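Local atomic coordinates of glucosamine-6-phosphate deaminase (Bacillus subtilis, PDB entry 2BKX), a protein that is an enzyme with a Rossmann-like alpha/beta fold that holds fructose-6-phosphate in a pocket in this model. Residues 13-18 with 230-235; 195-200 with 207-212. All coordinates share one frame; numbering follows the deposited sequence.

Contact 1: residues 13-18 with 230-235; sequences SQIAAR and TVLIDR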
ATOM      1  N   SER A  13      -8.010  -7.852   9.204  1.00  5.18           N
ATOM      2  CA  SER A  13      -8.591  -7.751   7.888  1.00  5.00           C
ATOM      3  C   SER A  13     -10.049  -7.293   7.912  1.00  5.66           C
ATOM      4  O   SER A  13     -10.467  -6.521   7.028  1.00  5.84           O
ATOM      5  CB  SER A  13      -8.488  -9.120   7.210  1.00  5.66           C
ATOM      6  OG  SER A  13      -7.117  -9.503   7.009  1.00  6.72           O
ATOM      7  N   GLN A  14     -10.821  -7.768   8.897  1.00  6.15           N
ATOM      8  CA  GLN A  14     -12.192  -7.309   9.057  1.00  6.70           C
ATOM      9  C   GLN A  14     -12.253  -5.809   9.309  1.00  6.34           C
ATOM     10  O   GLN A  14     -13.067  -5.087   8.705  1.00  5.70           O
ATOM     11  CB  GLN A  14     -12.869  -8.083  10.207  1.00  7.75           C
ATOM     12  CG  GLN A  14     -14.302  -7.621  10.549  1.00 10.95           C
ATOM     13  CD  GLN A  14     -14.752  -7.877  12.004  1.00 13.37           C
ATOM     14  OE1 GLN A  14     -15.951  -8.116  12.261  1.00 19.68           O
ATOM     15  NE2 GLN A  14     -13.828  -7.781  12.951  1.00 16.13           N
ATOM     16  N   ILE A  15     -11.463  -5.356  10.257  1.00  5.35           N
ATOM     17  CA  ILE A  15     -11.454  -3.947  10.645  1.00  6.48           C
ATOM     18  C   ILE A  15     -10.984  -3.075   9.482  1.00  5.97           C
ATOM     19  O   ILE A  15     -11.587  -2.051   9.186  1.00  6.28           O
ATOM     20  CB  ILE A  15     -10.573  -3.726  11.902  1.00  7.03           C
ATOM     21  CG1 ILE A  15     -11.183  -4.476  13.073  1.00  7.87           C
ATOM     22  CG2 ILE A  15     -10.442  -2.234  12.193  1.00  8.33           C
ATOM     23  CD1 ILE A  15     -10.346  -4.520  14.327  1.00 11.39           C
ATOM     24  N   ALA A  16      -9.953  -3.521   8.771  1.00  5.63           N
ATOM     25  CA  ALA A  16      -9.449  -2.761   7.623  1.00  5.58           C
ATOM     26  C   ALA A  16     -10.492  -2.657   6.534  1.00  5.72           C
ATOM     27  O   ALA A  16     -10.652  -1.612   5.907  1.00  6.03           O
ATOM     28  CB  ALA A  16      -8.163  -3.427   7.104  1.00  5.16           C
ATOM     29  N   ALA A  17     -11.166  -3.762   6.247  1.00  5.17           N
ATOM     30  CA  ALA A  17     -12.196  -3.736   5.228  1.00  4.72           C
ATOM     31  C   ALA A  17     -13.332  -2.805   5.626  1.00  5.32           C
ATOM     32  O   ALA A  17     -13.861  -2.070   4.791  1.00  5.58           O
ATOM     33  CB  ALA A  17     -12.685  -5.127   4.951  1.00  5.38           C
ATOM     34  N   ARG A  18     -13.675  -2.817   6.901  1.00  5.40           N
ATOM     35  CA  ARG A  18     -14.750  -1.940   7.377  1.00  5.41           C
ATOM     36  C   ARG A  18     -14.387  -0.459   7.231  1.00  5.35           C
ATOM     37  O   ARG A  18     -15.208   0.369   6.768  1.00  6.48           O
ATOM     38  CB  ARG A  18     -15.108  -2.307   8.819  1.00  5.74           C
ATOM     39  CG  ARG A  18     -16.179  -1.423   9.460  1.00  7.25           C
ATOM     40  CD  ARG A  18     -17.489  -1.466   8.715  1.00  8.60           C
ATOM     41  NE  ARG A  18     -18.024  -2.818   8.733  1.00 10.55           N
ATOM     42  CZ  ARG A  18     -18.980  -3.268   7.945  1.00 10.56           C
ATOM     43  NH1 ARG A  18     -19.501  -2.488   7.017  1.00 10.51           N
ATOM     44  NH2 ARG A  18     -19.380  -4.525   8.071  1.00 12.04           N
ATOM     45  N   THR A 230      -4.214   5.471  11.242  1.00  5.94           N
ATOM     46  CA  THR A 230      -4.629   4.335  12.036  1.00  6.35           C
ATOM     47  C   THR A 230      -3.678   3.204  11.681  1.00  6.02           C
ATOM     48  O   THR A 230      -3.443   2.926  10.520  1.00  7.11           O
ATOM     49  CB  THR A 230      -6.055   3.954  11.714  1.00  7.88           C
ATOM     50  OG1 THR A 230      -6.906   5.043  12.043  1.00 10.09           O
ATOM     51  CG2 THR A 230      -6.538   2.694  12.435  1.00  9.81           C
ATOM     52  N   VAL A 231      -3.171   2.520  12.700  1.00  5.29           N
ATOM     53  CA  VAL A 231      -2.228   1.415  12.525  1.00  5.41           C
ATOM     54  C   VAL A 231      -2.840   0.179  13.161  1.00  5.90           C
ATOM     55  O   VAL A 231      -3.088   0.164  14.380  1.00  7.10           O
ATOM     56  CB  VAL A 231      -0.842   1.698  13.171  1.00  5.53           C
ATOM     57  CG1 VAL A 231       0.101   0.579  12.837  1.00  7.15           C
ATOM     58  CG2 VAL A 231      -0.290   3.054  12.785  1.00  7.31           C
ATOM     59  N   LEU A 232      -3.066  -0.851  12.344  1.00  5.78           N
ATOM     60  CA  LEU A 232      -3.617  -2.108  12.820  1.00  5.56           C
ATOM     61  C   LEU A 232      -2.479  -3.097  12.912  1.00  6.01           C
ATOM     62  O   LEU A 232      -1.768  -3.302  11.923  1.00  6.99           O
ATOM     63  CB  LEU A 232      -4.719  -2.622  11.906  1.00  6.30           C
ATOM     64  CG  LEU A 232      -5.883  -1.685  11.642  1.00  8.20           C
ATOM     65  CD1 LEU A 232      -6.870  -2.403  10.712  1.00  9.58           C
ATOM     66  CD2 LEU A 232      -6.553  -1.186  12.882  1.00  9.30           C
ATOM     67  N   ILE A 233      -2.297  -3.707  14.097  1.00  6.33           N
ATOM     68  CA  ILE A 233      -1.143  -4.586  14.327  1.00  7.24           C
ATOM     69  C   ILE A 233      -1.653  -5.866  14.950  1.00  7.56           C
ATOM     70  O   ILE A 233      -2.293  -5.806  15.993  1.00  8.59           O
ATOM     71  CB  ILE A 233      -0.151  -3.927  15.283  1.00  7.58           C
ATOM     72  CG1 ILE A 233       0.227  -2.503  14.793  1.00  7.49           C
ATOM     73  CG2 ILE A 233       1.106  -4.756  15.419  1.00  9.90           C
ATOM     74  CD1 ILE A 233       1.096  -1.665  15.747  1.00 10.88           C
ATOM     75  N   ASP A 234      -1.374  -7.005  14.332  1.00  7.51           N
ATOM     76  CA  ASP A 234      -1.765  -8.267  14.958  1.00  7.52           C
ATOM     77  C   ASP A 234      -0.799  -8.683  16.066  1.00  8.77           C
ATOM     78  O   ASP A 234       0.221  -8.045  16.290  1.00  9.14           O
ATOM     79  CB  ASP A 234      -2.087  -9.352  13.956  1.00  8.64           C
ATOM     80  CG  ASP A 234      -0.899  -9.932  13.257  1.00  9.04           C
ATOM     81  OD1 ASP A 234       0.274  -9.694  13.641  1.00  9.08           O
ATOM     82  OD2 ASP A 234      -1.159 -10.704  12.304  1.00 11.90           O
ATOM     83  N   ARG A 235      -1.152  -9.728  16.817  1.00  9.63           N
ATOM     84  CA  ARG A 235      -0.412 -10.111  18.039  1.00 11.19           C
ATOM     85  C   ARG A 235       1.037 -10.431  17.726  1.00 10.98           C
ATOM     86  O   ARG A 235       1.950 -10.031  18.421  1.00 12.22           O
ATOM     87  CB  ARG A 235      -1.104 -11.287  18.746  1.00 13.55           C
ATOM     88  CG  ARG A 235      -2.482 -10.950  19.181  1.00 19.18           C
ATOM     89  CD  ARG A 235      -2.548  -9.974  20.324  1.00 29.08           C
ATOM     90  NE  ARG A 235      -3.845  -9.295  20.371  1.00 31.89           N
ATOM     91  CZ  ARG A 235      -4.269  -8.518  21.363  1.00 34.82           C
ATOM     92  NH1 ARG A 235      -5.476  -7.956  21.280  1.00 35.29           N
ATOM     93  NH2 ARG A 235      -3.496  -8.282  22.422  1.00 36.67           N
TER
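I15 and A16, neighbours on helix 9-26, close over the isobutyl group of L232, which rises from strand 229-234. This is the helix-on-sheet packing of a Rossmann-like alpha/beta fold. Helix 9-26 leads from strand 2-6 to strand 31-34, both parallel to strand 229-234 in the sheet. L232 sends its CA-CB bond toward the helix. Its CG stands anti to the carbonyl carbon (chi1 -56°), and from there the two methyls fork, CD1 reaching both helix residues and CD2 only I15. The side chain of I15 also starts toward the strand but lies athwart that of L232. Its branch methyl CG2, anti to the backbone N, does the touching, at 3.9 Å from L232 CD1 and 4.1 Å from L232 CD2, so it sits across the fork instead of on one prong. CG1 takes the place anti to the carbonyl carbon and is not the arm used here. The contact is wholly apolar, without a hydrogen bond across it, and small: one leucine against one methyl branch and one alanine. Other neighbours complete the layer. M4 of strand 2-6 touches both I15 and L232, while L196 of strand 193-197 touches both A16 and L232; helix 41-53 packs beside the helix, on A16, A17 and R18. The short side chain of A16 lets L232 come close to the helix backbone: L232 CD1 lies 4.0 Å from A16 CB and 3.8 Å from A16 N.

Contact 2: residues 195-200 with 207-212; sequences LLISGK and RKLLEG
L195 meets L209 of helix 203-211 methyl to methyl, CD2 of L195 being 3.9 Å from CD2 of L209. The two side chains reach toward each other tip to tip across a wide gap between backbones. Both are extended, with CG anti to the backbone N (chi1 172° in L195, -179° in L209), and this carries the methyls far enough to meet. L195 also touches V231 of the adjoining strand and L223 of a loop, and its side chain comes within about 7 Å of the bound fructose-6-phosphate. L196 faces the other side of the sheet, where it touches T39 of the ligand pocket. I197 returns to the helix side and brings its CD1 to 4.3 Å from L209 CD2, a looser approach to the same methyl. It also packs on V231 and on K202, another residue of the pocket. The strand then gives way to loop: the hydroxyl of S198 is hydrogen-bonded to the carboxylate of D234, and G199 N is bonded to the other oxygen of that group, OD1. G199 has backbone angles natural to glycine, and K200 is in 3-10 conformation. Near L209 the helix runs out: L209 O accepts a hydrogen bond from H224 NE2 and a weak one from G212 N (3.2 Å), and G212 has positive phi just past the helix. On the outer side, R207 NE and E211 OE2 form a salt bridge at 3.5 Å; the oxygen lies well out of the guanidinium plane and no N-H points at it, so the attraction is of charges alone. Strand 193-197, helix 203-211 and strand 229-234 make up a beta-alpha-beta unit, and these leucine and isoleucine contacts pack its crossover helix on its first strand.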
ATOM      1  N   LEU A 195      -2.485   1.917   8.034  1.00  4.99           N
ATOM      2  CA  LEU A 195      -1.278   1.100   7.984  1.00  4.62           C
ATOM      3  C   LEU A 195      -1.590  -0.250   8.620  1.00  4.17           C
ATOM      4  O   LEU A 195      -2.020  -0.328   9.766  1.00  5.25           O
ATOM      5  CB  LEU A 195      -0.108   1.809   8.678  1.00  5.09           C
ATOM      6  CG  LEU A 195       1.160   0.996   8.876  1.00  5.52           C
ATOM      7  CD1 LEU A 195       1.766   0.559   7.570  1.00  6.66           C
ATOM      8  CD2 LEU A 195       2.148   1.809   9.674  1.00  6.32           C
ATOM      9  N   LEU A 196      -1.349  -1.317   7.854  1.00  4.33           N
ATOM     10  CA  LEU A 196      -1.631  -2.681   8.272  1.00  4.88           C
ATOM     11  C   LEU A 196      -0.303  -3.413   8.512  1.00  4.25           C
ATOM     12  O   LEU A 196       0.577  -3.392   7.675  1.00  5.12           O
ATOM     13  CB  LEU A 196      -2.383  -3.422   7.164  1.00  5.83           C
ATOM     14  CG  LEU A 196      -3.637  -2.737   6.645  1.00  7.12           C
ATOM     15  CD1 LEU A 196      -4.301  -3.539   5.529  1.00  7.78           C
ATOM     16  CD2 LEU A 196      -4.602  -2.459   7.781  1.00  6.65           C
ATOM     17  N   ILE A 197      -0.218  -4.115   9.634  1.00  3.83           N
ATOM     18  CA  ILE A 197       1.010  -4.797  10.022  1.00  5.18           C
ATOM     19  C   ILE A 197       0.674  -6.138  10.641  1.00  5.21           C
ATOM     20  O   ILE A 197      -0.001  -6.198  11.685  1.00  5.93           O
ATOM     21  CB  ILE A 197       1.877  -3.986  10.989  1.00  5.42           C
ATOM     22  CG1 ILE A 197       2.024  -2.533  10.544  1.00  5.79           C
ATOM     23  CG2 ILE A 197       3.275  -4.643  11.038  1.00  5.20           C
ATOM     24  CD1 ILE A 197       2.829  -1.646  11.481  1.00  6.03           C
ATOM     25  N   SER A 198       1.226  -7.195  10.043  1.00  6.13           N
ATOM     26  CA  SER A 198       0.926  -8.558  10.468  1.00  6.94           C
ATOM     27  C   SER A 198       2.172  -9.446  10.466  1.00  7.37           C
ATOM     28  O   SER A 198       2.957  -9.428   9.541  1.00  7.56           O
ATOM     29  CB  SER A 198      -0.130  -9.196   9.522  1.00  7.80           C
ATOM     30  OG  SER A 198      -0.346 -10.557   9.837  1.00 10.69           O
ATOM     31  N   GLY A 199       2.298 -10.236  11.525  1.00  7.66           N
ATOM     32  CA  GLY A 199       3.285 -11.292  11.548  1.00  8.59           C
ATOM     33  C   GLY A 199       4.598 -10.932  12.203  1.00 10.00           C
ATOM     34  O   GLY A 199       4.995  -9.772  12.266  1.00  9.48           O
ATOM     35  N   LYS A 200       5.299 -11.979  12.658  1.00 11.51           N
ATOM     36  CA  LYS A 200       6.582 -11.834  13.364  1.00 12.75           C
ATOM     37  C   LYS A 200       7.667 -11.113  12.571  1.00 11.58           C
ATOM     38  O   LYS A 200       8.534 -10.431  13.154  1.00 12.15           O
ATOM     39  CB  LYS A 200       7.057 -13.243  13.762  1.00 14.40           C
ATOM     40  CG  LYS A 200       8.296 -13.332  14.566  1.00 18.60           C
ATOM     41  CD  LYS A 200       8.454 -14.772  15.095  1.00 20.07           C
ATOM     42  CE  LYS A 200       9.937 -15.164  15.227  1.00 25.75           C
ATOM     43  NZ  LYS A 200      10.114 -16.626  14.945  1.00 28.07           N
ATOM     44  N   ARG A 207       8.273  -2.111  16.622  1.00  7.46           N
ATOM     45  CA  ARG A 207       8.989  -1.507  17.748  1.00  7.52           C
ATOM     46  C   ARG A 207       9.562  -0.142  17.396  1.00  8.40           C
ATOM     47  O   ARG A 207       9.401   0.824  18.138  1.00  8.18           O
ATOM     48  CB  ARG A 207      10.097  -2.444  18.245  1.00  8.25           C
ATOM     49  CG  ARG A 207      10.792  -1.944  19.492  1.00  8.44           C
ATOM     50  CD  ARG A 207      11.951  -2.861  19.870  1.00 10.22           C
ATOM     51  NE  ARG A 207      12.701  -2.386  21.025  1.00 12.89           N
ATOM     52  CZ  ARG A 207      12.359  -2.644  22.277  1.00 11.01           C
ATOM     53  NH1 ARG A 207      13.090  -2.149  23.284  1.00 13.51           N
ATOM     54  NH2 ARG A 207      11.284  -3.384  22.538  1.00 13.30           N
ATOM     55  N   LYS A 208      10.235  -0.063  16.255  1.00  7.89           N
ATOM     56  CA  LYS A 208      10.818   1.213  15.834  1.00  8.77           C
ATOM     57  C   LYS A 208       9.732   2.265  15.575  1.00  8.23           C
ATOM     58  O   LYS A 208       9.882   3.434  15.918  1.00  9.78           O
ATOM     59  CB  LYS A 208      11.719   1.056  14.596  1.00 10.10           C
ATOM     60  CG  LYS A 208      13.026   0.331  14.863  1.00 14.54           C
ATOM     61  CD  LYS A 208      13.980   0.394  13.655  1.00 16.04           C
ATOM     62  CE  LYS A 208      15.270  -0.364  13.894  1.00 20.63           C
ATOM     63  NZ  LYS A 208      16.241  -0.208  12.774  1.00 23.04           N
ATOM     64  N   LEU A 209       8.629   1.876  14.955  1.00  7.56           N
ATOM     65  CA  LEU A 209       7.548   2.812  14.679  1.00  8.32           C
ATOM     66  C   LEU A 209       7.005   3.396  15.982  1.00  8.82           C
ATOM     67  O   LEU A 209       6.861   4.631  16.158  1.00  8.94           O
ATOM     68  CB  LEU A 209       6.427   2.124  13.877  1.00  8.51           C
ATOM     69  CG  LEU A 209       5.264   3.026  13.530  1.00  8.55           C
ATOM     70  CD1 LEU A 209       5.742   4.132  12.559  1.00 10.55           C
ATOM     71  CD2 LEU A 209       4.158   2.191  12.951  1.00  9.40           C
ATOM     72  N   LEU A 210       6.746   2.510  16.936  1.00  8.60           N
ATOM     73  CA  LEU A 210       6.140   2.909  18.198  1.00  8.98           C
ATOM     74  C   LEU A 210       7.100   3.683  19.113  1.00  8.75           C
ATOM     75  O   LEU A 210       6.641   4.466  19.943  1.00 11.89           O
ATOM     76  CB  LEU A 210       5.547   1.708  18.916  1.00 10.35           C
ATOM     77  CG  LEU A 210       4.386   1.034  18.232  1.00 13.85           C
ATOM     78  CD1 LEU A 210       3.914  -0.152  19.053  1.00 15.19           C
ATOM     79  CD2 LEU A 210       3.246   1.999  17.905  1.00 19.00           C
ATOM     80  N   GLU A 211       8.405   3.482  18.973  1.00  8.95           N
ATOM     81  CA  GLU A 211       9.412   4.245  19.757  1.00  9.89           C
ATOM     82  C   GLU A 211       9.424   5.715  19.334  1.00  9.70           C
ATOM     83  O   GLU A 211       9.788   6.572  20.106  1.00 10.77           O
ATOM     84  CB  GLU A 211      10.805   3.619  19.619  1.00 10.55           C
ATOM     85  CG  GLU A 211      10.938   2.352  20.490  1.00 13.51           C
ATOM     86  CD  GLU A 211      12.297   1.644  20.445  1.00 15.07           C
ATOM     87  OE1 GLU A 211      12.968   1.636  19.389  1.00 22.10           O
ATOM     88  OE2 GLU A 211      12.657   1.033  21.492  1.00 18.34           O
ATOM     89  N   GLY A 212       8.982   6.034  18.118  1.00 10.01           N
ATOM     90  CA  GLY A 212       8.659   7.434  17.786  1.00 10.18           C
ATOM     91  C   GLY A 212       9.800   8.326  17.353  1.00 10.71           C
ATOM     92  O   GLY A 212       9.622   9.540  17.230  1.00 13.53           O
TER

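How the contacts relate
Both contacts are buried and purely apolar, and both pack a helix on the parallel part of the sheet, but from opposite faces. Their strands, 229-234 and 193-197, are neighbours tied by backbone bonds such as L232 N to L195 O (2.8 Å), and the contacts also meet through D234 and S198 at the strand ends. Contact 1 joins parts of the chain more than 200 residues apart; contact 2 is local, its segments separated by six residues. The nearest CA atoms lie 7.8 Å apart in contact 1 (A16 and L232) but 11.1 Å in contact 2 (I197 and L209). Charged pairs, R18 with E54 and R235 with E5, flank contact 1, and the outer face of helix 203-211 is charged.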